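Local coordinates for Oxidored_FMN domain-containing protein ([Pseudomonas] geniculata N1, PDB 6L6J), which is a flavoprotein amine oxidase acting on 6-hydroxypseudooxynicotine, with FMN, a [4Fe-4S] cluster and bound ADP, at residues A[462-466]-A[467-471]; A[552-556]-A[557-561]; A[317-320]-A[321-324]; A[505-509]-A[510-514]; A[36-39]-A[40-44]. One frame throughout, in Å; residues are numbered along the deposited sequence.

Interaction 1: residues A[462-466]-A[467-471]; sequences SPLGA and DDVAG. With ADP (adenosine-5'-diphosphate), chain D.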
# COMPACT_ATOMS: atom_id res chain seq x y z
N SER A 462 -33.85 -5.53 0.42
CA SER A 462 -34.63 -4.46 -0.24
C SER A 462 -34.10 -4.21 -1.65
O SER A 462 -33.38 -3.24 -1.89
CB SER A 462 -34.61 -3.24 0.64
OG SER A 462 -34.83 -3.62 2.00
N PRO A 463 -34.45 -5.07 -2.63
CA PRO A 463 -34.27 -4.74 -4.04
C PRO A 463 -35.28 -3.64 -4.39
O PRO A 463 -36.43 -3.80 -4.04
CB PRO A 463 -34.53 -6.07 -4.78
CG PRO A 463 -35.40 -6.86 -3.85
CD PRO A 463 -35.04 -6.40 -2.45
N LEU A 464 -34.81 -2.56 -5.01
CA LEU A 464 -35.63 -1.35 -5.31
C LEU A 464 -35.81 -1.21 -6.83
O LEU A 464 -34.79 -1.17 -7.55
CB LEU A 464 -34.95 -0.11 -4.72
CG LEU A 464 -34.73 -0.12 -3.20
CD1 LEU A 464 -34.00 1.14 -2.75
CD2 LEU A 464 -36.05 -0.25 -2.45
N GLY A 465 -37.07 -1.17 -7.28
CA GLY A 465 -37.46 -0.66 -8.61
C GLY A 465 -37.50 0.85 -8.59
O GLY A 465 -37.38 1.42 -7.47
N ALA A 466 -37.66 1.49 -9.76
CA ALA A 466 -37.67 2.96 -9.94
C ALA A 466 -38.85 3.57 -9.19
O ALA A 466 -38.69 4.68 -8.64
CB ALA A 466 -37.74 3.30 -11.41
N ASP A 467 -39.99 2.86 -9.17
CA ASP A 467 -41.23 3.25 -8.44
C ASP A 467 -40.92 3.46 -6.97
O ASP A 467 -41.28 4.52 -6.43
CB ASP A 467 -42.33 2.18 -8.56
CG ASP A 467 -43.04 2.17 -9.90
OD1 ASP A 467 -43.56 3.24 -10.30
OD2 ASP A 467 -43.06 1.09 -10.55
N ASP A 468 -40.28 2.46 -6.35
CA ASP A 468 -40.03 2.40 -4.88
C ASP A 468 -39.21 3.63 -4.47
O ASP A 468 -39.49 4.19 -3.40
CB ASP A 468 -39.34 1.09 -4.47
CG ASP A 468 -39.82 -0.14 -5.22
OD1 ASP A 468 -41.05 -0.30 -5.37
OD2 ASP A 468 -38.98 -0.93 -5.66
N VAL A 469 -38.28 4.04 -5.33
CA VAL A 469 -37.30 5.15 -5.08
C VAL A 469 -38.04 6.49 -5.11
O VAL A 469 -37.77 7.31 -4.21
CB VAL A 469 -36.14 5.13 -6.09
CG1 VAL A 469 -35.20 6.31 -5.91
CG2 VAL A 469 -35.37 3.81 -6.04
N ALA A 470 -38.90 6.70 -6.11
CA ALA A 470 -39.79 7.90 -6.21
C ALA A 470 -40.66 8.01 -4.96
O ALA A 470 -40.69 9.10 -4.35
CB ALA A 470 -40.64 7.81 -7.45
N GLY A 471 -41.33 6.91 -4.59
CA GLY A 471 -42.19 6.80 -3.38
C GLY A 471 -41.51 7.36 -2.14
O GLY A 471 -42.16 8.15 -1.43
PB ADP D . -19.36 -0.91 -5.67
O1B ADP D . -19.84 -0.56 -4.28
O2B ADP D . -17.88 -1.28 -5.73
O3B ADP D . -19.74 0.13 -6.69
PA ADP D . -20.77 -3.47 -5.42
O1A ADP D . -19.87 -3.76 -4.26
O2A ADP D . -20.96 -4.51 -6.46
O3A ADP D . -20.18 -2.20 -6.16
O5' ADP D . -22.18 -2.93 -4.87
C5' ADP D . -23.43 -3.18 -5.56
C4' ADP D . -24.47 -3.65 -4.57
O4' ADP D . -25.74 -3.04 -4.91
C3' ADP D . -24.74 -5.17 -4.56
O3' ADP D . -25.07 -5.67 -3.27
C2' ADP D . -25.93 -5.26 -5.52
O2' ADP D . -26.66 -6.47 -5.47
C1' ADP D . -26.71 -4.06 -5.01
N9 ADP D . -27.82 -3.64 -5.88
C8 ADP D . -27.87 -3.64 -7.25
N7 ADP D . -29.02 -3.23 -7.73
C5 ADP D . -29.79 -2.97 -6.60
C6 ADP D . -31.11 -2.50 -6.42
N6 ADP D . -31.93 -2.19 -7.41
N1 ADP D . -31.56 -2.34 -5.15
C2 ADP D . -30.73 -2.64 -4.14
N3 ADP D . -29.48 -3.07 -4.19
C4 ADP D . -29.05 -3.22 -5.45

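Interaction 2: residues A[552-556]-A[557-561]; sequences TTASD and PSPWT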
# COMPACT_ATOMS: atom_id res chain seq x y z
N THR A 552 -2.22 -15.65 -19.60
CA THR A 552 -2.42 -14.20 -19.86
C THR A 552 -1.78 -13.76 -21.19
O THR A 552 -0.80 -14.39 -21.64
CB THR A 552 -1.92 -13.32 -18.71
OG1 THR A 552 -2.30 -11.99 -19.09
CG2 THR A 552 -0.42 -13.42 -18.47
N THR A 553 -2.32 -12.66 -21.75
CA THR A 553 -1.82 -11.94 -22.95
C THR A 553 -0.66 -11.02 -22.56
O THR A 553 0.14 -10.67 -23.44
CB THR A 553 -2.94 -11.14 -23.62
OG1 THR A 553 -3.55 -10.32 -22.63
CG2 THR A 553 -3.98 -12.03 -24.28
N ALA A 554 -0.58 -10.68 -21.28
CA ALA A 554 0.51 -9.90 -20.65
C ALA A 554 1.80 -10.73 -20.59
O ALA A 554 1.75 -11.98 -20.64
CB ALA A 554 0.08 -9.42 -19.28
N SER A 555 2.93 -10.05 -20.50
CA SER A 555 4.28 -10.69 -20.48
C SER A 555 4.58 -11.27 -19.10
O SER A 555 5.45 -12.16 -19.02
CB SER A 555 5.33 -9.71 -20.88
OG SER A 555 5.09 -9.29 -22.21
N ASP A 556 3.91 -10.77 -18.06
CA ASP A 556 4.09 -11.18 -16.65
C ASP A 556 2.73 -11.58 -16.10
O ASP A 556 1.72 -11.01 -16.50
CB ASP A 556 4.74 -10.06 -15.85
CG ASP A 556 6.15 -9.75 -16.30
OD1 ASP A 556 7.02 -10.60 -16.11
OD2 ASP A 556 6.36 -8.68 -16.83
N PRO A 557 2.67 -12.59 -15.18
CA PRO A 557 1.42 -12.93 -14.50
C PRO A 557 0.97 -11.72 -13.68
O PRO A 557 1.80 -11.10 -13.06
CB PRO A 557 1.76 -14.16 -13.65
CG PRO A 557 3.26 -14.15 -13.51
CD PRO A 557 3.78 -13.46 -14.76
N SER A 558 -0.33 -11.42 -13.74
CA SER A 558 -1.06 -10.41 -12.93
C SER A 558 -0.28 -9.10 -12.89
O SER A 558 0.10 -8.64 -11.81
CB SER A 558 -1.32 -10.94 -11.54
OG SER A 558 -2.21 -12.05 -11.61
N PRO A 559 -0.05 -8.48 -14.06
CA PRO A 559 0.91 -7.38 -14.21
C PRO A 559 0.86 -6.33 -13.10
O PRO A 559 1.92 -5.89 -12.63
CB PRO A 559 0.51 -6.76 -15.55
CG PRO A 559 0.05 -7.94 -16.33
CD PRO A 559 -0.69 -8.82 -15.34
N TRP A 560 -0.36 -5.97 -12.68
CA TRP A 560 -0.59 -4.87 -11.71
C TRP A 560 0.12 -5.18 -10.38
O TRP A 560 0.41 -4.21 -9.62
CB TRP A 560 -2.09 -4.64 -11.49
CG TRP A 560 -2.33 -3.46 -10.60
CD1 TRP A 560 -2.87 -3.45 -9.35
CD2 TRP A 560 -1.95 -2.11 -10.88
NE1 TRP A 560 -2.88 -2.18 -8.85
CE2 TRP A 560 -2.31 -1.34 -9.77
CE3 TRP A 560 -1.36 -1.48 -11.99
CZ2 TRP A 560 -2.12 0.04 -9.73
CZ3 TRP A 560 -1.14 -0.13 -11.93
CH2 TRP A 560 -1.51 0.62 -10.82
N THR A 561 0.37 -6.47 -10.10
CA THR A 561 0.99 -6.94 -8.83
C THR A 561 2.47 -6.55 -8.80
O THR A 561 3.01 -6.51 -7.71
CB THR A 561 0.72 -8.42 -8.57
OG1 THR A 561 1.27 -9.23 -9.61
CG2 THR A 561 -0.76 -8.69 -8.44

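Interaction 3: residues A[317-320]-A[321-324]; sequences IGAA and RPSI. With FMN (flavin mononucleotide), chain B; SF4 (iron/sulfur cluster), chain C.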
# COMPACT_ATOMS: atom_id res chain seq x y z
N ILE A 317 6.50 0.86 18.46
CA ILE A 317 5.54 0.32 17.45
C ILE A 317 5.76 1.11 16.15
O ILE A 317 5.20 2.25 16.02
CB ILE A 317 4.09 0.43 17.98
CG1 ILE A 317 3.93 -0.33 19.30
CG2 ILE A 317 3.06 -0.02 16.95
CD1 ILE A 317 4.46 -1.75 19.27
N GLY A 318 6.56 0.55 15.24
CA GLY A 318 6.76 1.12 13.89
C GLY A 318 5.54 0.89 13.02
O GLY A 318 5.03 -0.25 13.03
N ALA A 319 5.08 1.91 12.30
CA ALA A 319 3.97 1.78 11.34
C ALA A 319 4.18 2.67 10.12
O ALA A 319 4.69 3.79 10.27
CB ALA A 319 2.65 2.09 12.00
N ALA A 320 3.80 2.17 8.95
CA ALA A 320 3.56 2.97 7.72
C ALA A 320 2.09 2.79 7.34
O ALA A 320 1.31 3.71 7.59
CB ALA A 320 4.52 2.56 6.60
N ARG A 321 1.72 1.62 6.82
CA ARG A 321 0.38 1.38 6.23
C ARG A 321 -0.71 1.68 7.26
O ARG A 321 -1.67 2.38 6.97
CB ARG A 321 0.25 -0.03 5.63
CG ARG A 321 0.78 -0.10 4.20
CD ARG A 321 0.97 -1.50 3.66
NE ARG A 321 1.76 -2.32 4.56
CZ ARG A 321 1.87 -3.64 4.44
NH1 ARG A 321 1.31 -4.27 3.43
NH2 ARG A 321 2.55 -4.32 5.33
N PRO A 322 -0.61 1.17 8.50
CA PRO A 322 -1.63 1.46 9.51
C PRO A 322 -1.84 2.97 9.73
O PRO A 322 -3.01 3.39 9.85
CB PRO A 322 -1.09 0.77 10.77
CG PRO A 322 -0.26 -0.37 10.19
CD PRO A 322 0.40 0.21 8.97
N SER A 323 -0.75 3.75 9.72
CA SER A 323 -0.81 5.23 9.83
C SER A 323 -1.43 5.88 8.58
O SER A 323 -1.83 7.05 8.68
CB SER A 323 0.57 5.80 10.13
OG SER A 323 1.45 5.63 9.04
N ILE A 324 -1.42 5.21 7.44
CA ILE A 324 -1.99 5.71 6.16
C ILE A 324 -3.51 5.56 6.25
O ILE A 324 -4.22 6.54 5.99
CB ILE A 324 -1.39 4.96 4.95
CG1 ILE A 324 0.05 5.42 4.66
CG2 ILE A 324 -2.27 5.08 3.71
CD1 ILE A 324 0.80 4.55 3.66
N1 FMN B . 10.43 2.40 3.48
C2 FMN B . 11.54 3.19 3.36
O2 FMN B . 12.53 2.89 4.04
N3 FMN B . 11.63 4.28 2.59
C4 FMN B . 10.58 4.69 1.85
O4 FMN B . 10.66 5.69 1.15
C4A FMN B . 9.33 3.88 1.89
N5 FMN B . 8.24 4.23 1.17
C5A FMN B . 7.10 3.51 1.30
C6 FMN B . 5.96 3.90 0.61
C7 FMN B . 4.80 3.17 0.77
C7M FMN B . 3.61 3.57 -0.02
C8 FMN B . 4.75 2.01 1.66
C8M FMN B . 3.51 1.18 1.81
C9 FMN B . 5.86 1.61 2.34
C9A FMN B . 7.05 2.31 2.21
N10 FMN B . 8.19 1.94 2.94
C10 FMN B . 9.32 2.71 2.79
C1' FMN B . 8.21 0.77 3.87
C2' FMN B . 7.60 1.14 5.21
O2' FMN B . 8.47 2.08 5.82
C3' FMN B . 7.45 -0.03 6.13
O3' FMN B . 8.75 -0.53 6.46
C4' FMN B . 6.60 -1.17 5.56
O4' FMN B . 5.42 -0.64 4.91
C5' FMN B . 6.24 -2.18 6.64
O5' FMN B . 5.46 -1.52 7.62
P FMN B . 3.84 -1.56 7.55
O1P FMN B . 3.45 -3.01 7.72
O2P FMN B . 3.46 -0.67 8.70
O3P FMN B . 3.48 -0.98 6.19
FE1 SF4 C . -4.65 -0.92 1.41
FE2 SF4 C . -3.41 -0.43 4.13
FE3 SF4 C . -4.78 1.78 2.66
FE4 SF4 C . -2.09 0.78 1.73
S1 SF4 C . -2.84 1.52 3.52
S2 SF4 C . -4.01 1.01 0.83
S3 SF4 C . -2.68 -1.17 2.26
S4 SF4 C . -5.33 -0.13 3.26

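Interaction 4: residues A[505-509]-A[510-514]; sequences HVLTP and EDILD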
# COMPACT_ATOMS: atom_id res chain seq x y z
N HIS A 505 -19.37 -25.35 -20.53
CA HIS A 505 -18.16 -25.60 -19.69
C HIS A 505 -17.40 -24.28 -19.44
O HIS A 505 -16.48 -24.28 -18.57
CB HIS A 505 -17.30 -26.73 -20.30
CG HIS A 505 -16.45 -26.31 -21.45
ND1 HIS A 505 -17.00 -25.85 -22.63
CD2 HIS A 505 -15.11 -26.27 -21.60
CE1 HIS A 505 -16.02 -25.54 -23.46
NE2 HIS A 505 -14.85 -25.78 -22.85
N VAL A 506 -17.76 -23.20 -20.16
CA VAL A 506 -17.12 -21.85 -20.03
C VAL A 506 -17.78 -21.07 -18.89
O VAL A 506 -19.03 -20.99 -18.85
CB VAL A 506 -17.16 -21.06 -21.35
CG1 VAL A 506 -16.45 -19.71 -21.22
CG2 VAL A 506 -16.55 -21.85 -22.50
N LEU A 507 -16.97 -20.50 -17.99
CA LEU A 507 -17.42 -19.78 -16.78
C LEU A 507 -16.79 -18.38 -16.72
O LEU A 507 -15.88 -18.07 -17.52
CB LEU A 507 -17.01 -20.59 -15.55
CG LEU A 507 -17.34 -22.09 -15.58
CD1 LEU A 507 -16.62 -22.82 -14.46
CD2 LEU A 507 -18.84 -22.32 -15.49
N THR A 508 -17.27 -17.59 -15.77
CA THR A 508 -16.76 -16.24 -15.42
C THR A 508 -16.52 -16.22 -13.91
O THR A 508 -16.98 -17.12 -13.20
CB THR A 508 -17.78 -15.16 -15.79
OG1 THR A 508 -18.62 -14.95 -14.66
CG2 THR A 508 -18.61 -15.50 -17.00
N PRO A 509 -15.80 -15.21 -13.38
CA PRO A 509 -15.63 -15.07 -11.93
C PRO A 509 -16.94 -15.13 -11.14
O PRO A 509 -16.86 -15.52 -10.00
CB PRO A 509 -14.97 -13.69 -11.80
CG PRO A 509 -14.20 -13.51 -13.08
CD PRO A 509 -15.04 -14.20 -14.13
N GLU A 510 -18.08 -14.76 -11.73
CA GLU A 510 -19.41 -14.80 -11.06
C GLU A 510 -19.67 -16.20 -10.48
O GLU A 510 -20.02 -16.30 -9.28
CB GLU A 510 -20.53 -14.37 -12.01
CG GLU A 510 -20.54 -12.88 -12.31
CD GLU A 510 -20.59 -11.95 -11.11
OE1 GLU A 510 -21.34 -12.23 -10.16
OE2 GLU A 510 -19.86 -10.94 -11.12
N ASP A 511 -19.44 -17.25 -11.28
CA ASP A 511 -19.64 -18.68 -10.91
C ASP A 511 -18.72 -19.05 -9.74
O ASP A 511 -19.18 -19.76 -8.83
CB ASP A 511 -19.40 -19.61 -12.10
CG ASP A 511 -20.34 -19.34 -13.27
OD1 ASP A 511 -21.57 -19.38 -13.05
OD2 ASP A 511 -19.84 -19.05 -14.38
N ILE A 512 -17.47 -18.60 -9.76
CA ILE A 512 -16.47 -18.97 -8.71
C ILE A 512 -16.79 -18.23 -7.42
O ILE A 512 -16.63 -18.83 -6.35
CB ILE A 512 -15.03 -18.70 -9.17
CG1 ILE A 512 -14.77 -19.24 -10.58
CG2 ILE A 512 -14.04 -19.27 -8.16
CD1 ILE A 512 -15.30 -20.64 -10.83
N LEU A 513 -17.23 -16.98 -7.53
CA LEU A 513 -17.71 -16.15 -6.39
C LEU A 513 -18.96 -16.82 -5.77
O LEU A 513 -19.11 -16.72 -4.54
CB LEU A 513 -17.97 -14.72 -6.89
CG LEU A 513 -16.72 -13.86 -7.13
CD1 LEU A 513 -16.98 -12.75 -8.13
CD2 LEU A 513 -16.21 -13.27 -5.83
N ASP A 514 -19.78 -17.51 -6.56
CA ASP A 514 -21.01 -18.20 -6.09
C ASP A 514 -20.73 -19.64 -5.63
O ASP A 514 -21.68 -20.29 -5.19
CB ASP A 514 -22.08 -18.25 -7.17
CG ASP A 514 -22.70 -16.90 -7.46
OD1 ASP A 514 -22.59 -16.02 -6.59
OD2 ASP A 514 -23.25 -16.75 -8.56

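Interaction 5: residues A[36-39]-A[40-44]; sequences TALE and EMIAF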
# COMPACT_ATOMS: atom_id res chain seq x y z
N THR A 36 8.10 19.30 -5.51
CA THR A 36 7.23 19.77 -6.61
C THR A 36 5.79 19.90 -6.07
O THR A 36 5.03 20.66 -6.67
CB THR A 36 7.49 18.87 -7.82
OG1 THR A 36 8.01 17.62 -7.36
CG2 THR A 36 8.53 19.44 -8.76
N ALA A 37 5.46 19.24 -4.96
CA ALA A 37 4.10 19.23 -4.35
C ALA A 37 4.24 19.30 -2.83
O ALA A 37 3.77 18.39 -2.10
CB ALA A 37 3.33 18.02 -4.81
N LEU A 38 4.85 20.40 -2.36
CA LEU A 38 5.16 20.67 -0.93
C LEU A 38 3.88 20.63 -0.09
O LEU A 38 3.90 20.07 1.02
CB LEU A 38 5.86 22.03 -0.86
CG LEU A 38 6.58 22.37 0.44
CD1 LEU A 38 7.67 21.36 0.75
CD2 LEU A 38 7.16 23.79 0.37
N GLU A 39 2.79 21.22 -0.60
CA GLU A 39 1.55 21.42 0.19
C GLU A 39 0.90 20.05 0.45
O GLU A 39 0.35 19.85 1.57
CB GLU A 39 0.63 22.40 -0.55
CG GLU A 39 1.17 23.82 -0.58
CD GLU A 39 1.07 24.56 0.75
OE1 GLU A 39 1.96 25.41 1.03
OE2 GLU A 39 0.09 24.29 1.50
N GLU A 40 1.01 19.15 -0.52
CA GLU A 40 0.52 17.75 -0.43
C GLU A 40 1.26 17.06 0.73
O GLU A 40 0.61 16.54 1.66
CB GLU A 40 0.69 17.05 -1.79
CG GLU A 40 0.07 17.82 -2.94
CD GLU A 40 -0.14 17.08 -4.25
OE1 GLU A 40 0.42 15.96 -4.41
OE2 GLU A 40 -0.82 17.65 -5.14
N MET A 41 2.59 17.08 0.68
CA MET A 41 3.50 16.54 1.72
C MET A 41 3.16 17.13 3.10
O MET A 41 2.92 16.35 4.03
CB MET A 41 4.93 16.90 1.31
CG MET A 41 5.97 16.44 2.28
SD MET A 41 7.56 16.68 1.45
CE MET A 41 7.58 15.19 0.45
N ILE A 42 3.11 18.46 3.21
CA ILE A 42 2.77 19.20 4.45
C ILE A 42 1.44 18.67 5.00
O ILE A 42 1.45 18.14 6.10
CB ILE A 42 2.79 20.73 4.21
CG1 ILE A 42 4.22 21.28 4.21
CG2 ILE A 42 1.93 21.48 5.20
CD1 ILE A 42 4.37 22.64 3.54
N ALA A 43 0.35 18.80 4.25
CA ALA A 43 -1.03 18.39 4.65
C ALA A 43 -1.04 16.89 5.00
O ALA A 43 -1.71 16.47 5.97
CB ALA A 43 -2.01 18.72 3.54
N PHE A 44 -0.34 16.07 4.21
CA PHE A 44 -0.25 14.61 4.46
C PHE A 44 0.34 14.40 5.84
O PHE A 44 -0.33 13.80 6.66
CB PHE A 44 0.57 13.88 3.38
CG PHE A 44 0.52 12.39 3.56
CD1 PHE A 44 -0.52 11.64 3.01
CD2 PHE A 44 1.49 11.72 4.32
CE1 PHE A 44 -0.59 10.27 3.21
CE2 PHE A 44 1.41 10.35 4.52
CZ PHE A 44 0.37 9.63 3.97

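Interaction 1: residues A[462-466]-A[467-471]
The first turn of helix 466-472, in the Rossmann-like part of the chain, begins at Gly-465, its N-cap residue, whose N lies on the carboxylate of Asp-468, just beyond the loop that reads the adenine of ADP. Lacking a side chain, Gly-465 cannot cap through one, and the bond runs the other way, from its own N to Asp-468 OD2; the modelled 2.5 Å is doubtfully short, and little should be read from it. Asp-468 CG stands beside its own backbone N (chi1 -39°), which turns the carboxylate back over the start of the helix. The Gly-465 O to Asp-468 N bond is weak at 3.3 Å, whereas Ala-470 N to Ala-466 O, at 3.2 Å, is a sound helical bond. One residue before the cap, Leu-464 pairs with the adenine edge: its N donates to ADP N1 at 3.3 Å, and ADP N6 donates to Leu-464 O at 3.0 Å. Backbone atoms thus recognise the base, and the leucine side chain can pack instead. Its CB lies 4.2 Å from Val-469 CG2. Both residues rest on Ile-394 of the central strand 390-394, while Val-469 and Ala-466 also touch helix 624-632.

Interaction 2: residues A[552-556]-A[557-561]
The ring of Pro-559 turns CG toward Ala-554 CB, 3.3 Å away, and Tyr-530 neighbours both residues, while the indole of Trp-560 points elsewhere and stacks edge-to-face with Tyr-531. The other flat groups that matter are peptides. Both faces of the Ser-558 carbonyl plane are used, since Thr-561 N and Thr-561 OG1 reach Ser-558 O from opposite sides, at 2.8 Å and 2.6 Å respectively. The first of these closes a type I beta turn over Ser-558 to Thr-561. The threonine hydroxyl adds a second bond because chi1 near +61° swings OG1 back over the turn. Beside the Asp-556 peptide, Pro-559 CD approaches Asp-556 O to 3.5 Å, and the ring of Pro-557 continues the chain, its CD 3.7 Å from Asp-556 CB.

At the other end, Thr-552 OG1 accepts from Ala-554 N at 3.1 Å, an ST turn that bends the chain as it leaves strand 547-552; the same hydroxyl is bonded to Asp-527 O. Alanine's single methyl meets the edge of the proline ring. Ser-558 has the positive phi of a left-handed conformation, and its N and OG are held by Tyr-550 OH and Tyr-531 O.

No hydrogen bond links the segments; they meet through the Ala-554 methyl, the proline rings and the Asp-556 carbonyl, and the two prolines offer no N-H. The proline rings restrict the backbone torsions, and the polar bonds stay within each turn or go to neighbouring loops and strands.

Interaction 3: residues A[317-320]-A[321-324]
Phosphate oxygen O3P of FMN is gripped twice by Arg-321, from NE at 2.7 Å and from the backbone N at 3.2 Å, while Ala-320, the residue before, gives its own N to FMN O2P at 2.9 Å in an almost straight line (177°). The third oxygen, FMN O1P, takes Arg-321 NH2 at 2.9 Å. The phosphorus lies at the edge of the guanidinium and in its plane, so the arginine meets the anion with two N-H groups side by side. A bend at chi3 (-52°) folds the long chain back to that position, and NH1, bonded to Asn-348 OD1 and Gly-268 O, fixes its rotation. Arginine suits the place because its positive charge would be expected to balance the phosphate in part while it still reaches other partners.

Beyond the phosphate-binding amides the chain turns from strand into helix. Ala-320 O faces the helix, receiving a weak bond from Ile-324 N at 3.1 Å and the hydroxyl of Ser-323, whose modelled distance is too short to trust in detail. Ala-319 CB rests 4.2 Å from Pro-322 CB; a proline fits in the first turn, where its missing N-H costs no helical bond. Ile-324 sends CG2 to within 3.6 Å of sulfur S1 of the iron-sulfur cluster, an apolar contact beside the cluster.

Backbone amides and an arginine at the C-terminal end of the eighth barrel strand, leading into a short helix, form the phosphate-binding site characteristic of FMN-containing TIM barrels, with Arg-298 beyond strand 293-296 as another FMN-binding residue.

Interaction 4: residues A[505-509]-A[510-514]
Thr-508 N donates to Asp-511 OD2 at 3.3 Å, meeting that oxygen on its anti side, while the return backbone bond, Asp-511 N to Thr-508 O, is weak. The tightly packed part lies a step further on, at the buried Pro-509. Leu-513 N bonds to Pro-509 O at 2.9 Å, nearly straight on to the carbonyl, and Leu-513 CD1 lies 4.3 Å from Pro-509 CB. These two apolar residues pack together against Met-533 of helix 533-542. Thr-508 is the N-cap of helix 509-513, its OG1 accepting from Glu-510 N at 3.0 Å. With Asp-511 it forms a capping box, and a hydroxyl and a carboxylate suit it because each can accept from a backbone amide at the helix start. The Asp-511 side chain crosses that of Leu-507 at about a right angle, with Leu-507 CB 3.4 Å from Asp-511 OD2. Leu-507 CD1 and Ile-512 CD1 are 4.4 Å apart. Asp-511 OD1 forms a salt bridge with Arg-516, and Glu-510, bent at chi2 (-55°), pairs OE1 with Arg-429 and accepts from Trp-485 N at OE2. On the solvent side, by contrast, stands the exposed Asp-514, bridged to both arginines.

Interaction 5: residues A[36-39]-A[40-44]
Leu-38 and Ile-42, one helical turn apart, touch through Leu-38 CG and Ile-42 CD1 at 3.8 Å. The two side chains use different torsions to meet. In Leu-38 the branch CG stands opposite the backbone N (chi1 -165°), whereas Ile-42 carries CG1 beside its N and extends beyond it (chi2 161°), which lays CD1 back along the helix toward the leucine. The branched beta carbon of isoleucine limits its first torsion on a helix.

Ala-37 is the N-cap of this helix, and its CB is met by the carboxylate of Glu-40, with Glu-40 CD 3.6 Å away. Glu-40 runs out extended beyond CG (chi2 -165°), keeping its charge close to the helix start, where an acid would be expected to interact well with the helix dipole. Glu-39 instead bends at its second torsion, and its OE1 makes a salt bridge with Arg-88. Met-41 is buried: CG points away from its N, and the flexible side chain leads away from the turn.

Regular bonds hold the backbone: Met-41 N to Ala-37 O at 3.3 Å, Ile-42 N to Leu-38 O at 2.8 Å and Ala-43 N to Glu-39 O at 2.9 Å.

Helix 38-51 is the crossover between strands 24-26 and 55-62 of the TIM barrel, a beta-alpha-beta unit. Leu-38 and Ile-42 lean on helix 83-94 through Arg-88, Leu-38 also touching Pro-85, and Glu-40 meets the loop residues Arg-359 and Val-373.

Interactions 3 and 5 belong to the FMN barrel and touch: Ile-324 CG1 lies 4.3 Å from Phe-44 CZ, so the helix opening after the last barrel strand packs on the one after the first. Interaction 3 binds FMN and borders the iron-sulfur cluster, whereas the Met-41 side chain of interaction 5 stays about 10 Å from the flavin. Interaction 1 holds the adenine of ADP, its centre about 43 Å from that of interaction 3. Interaction 4 comes near the same nucleotide without touching it, the Glu-510 side chain being about 8 Å from ADP. Interaction 2 lies away from the FMN, cluster and ADP sites; its nearest atoms are about 11 Å from interaction 3 and 12 Å from interaction 4.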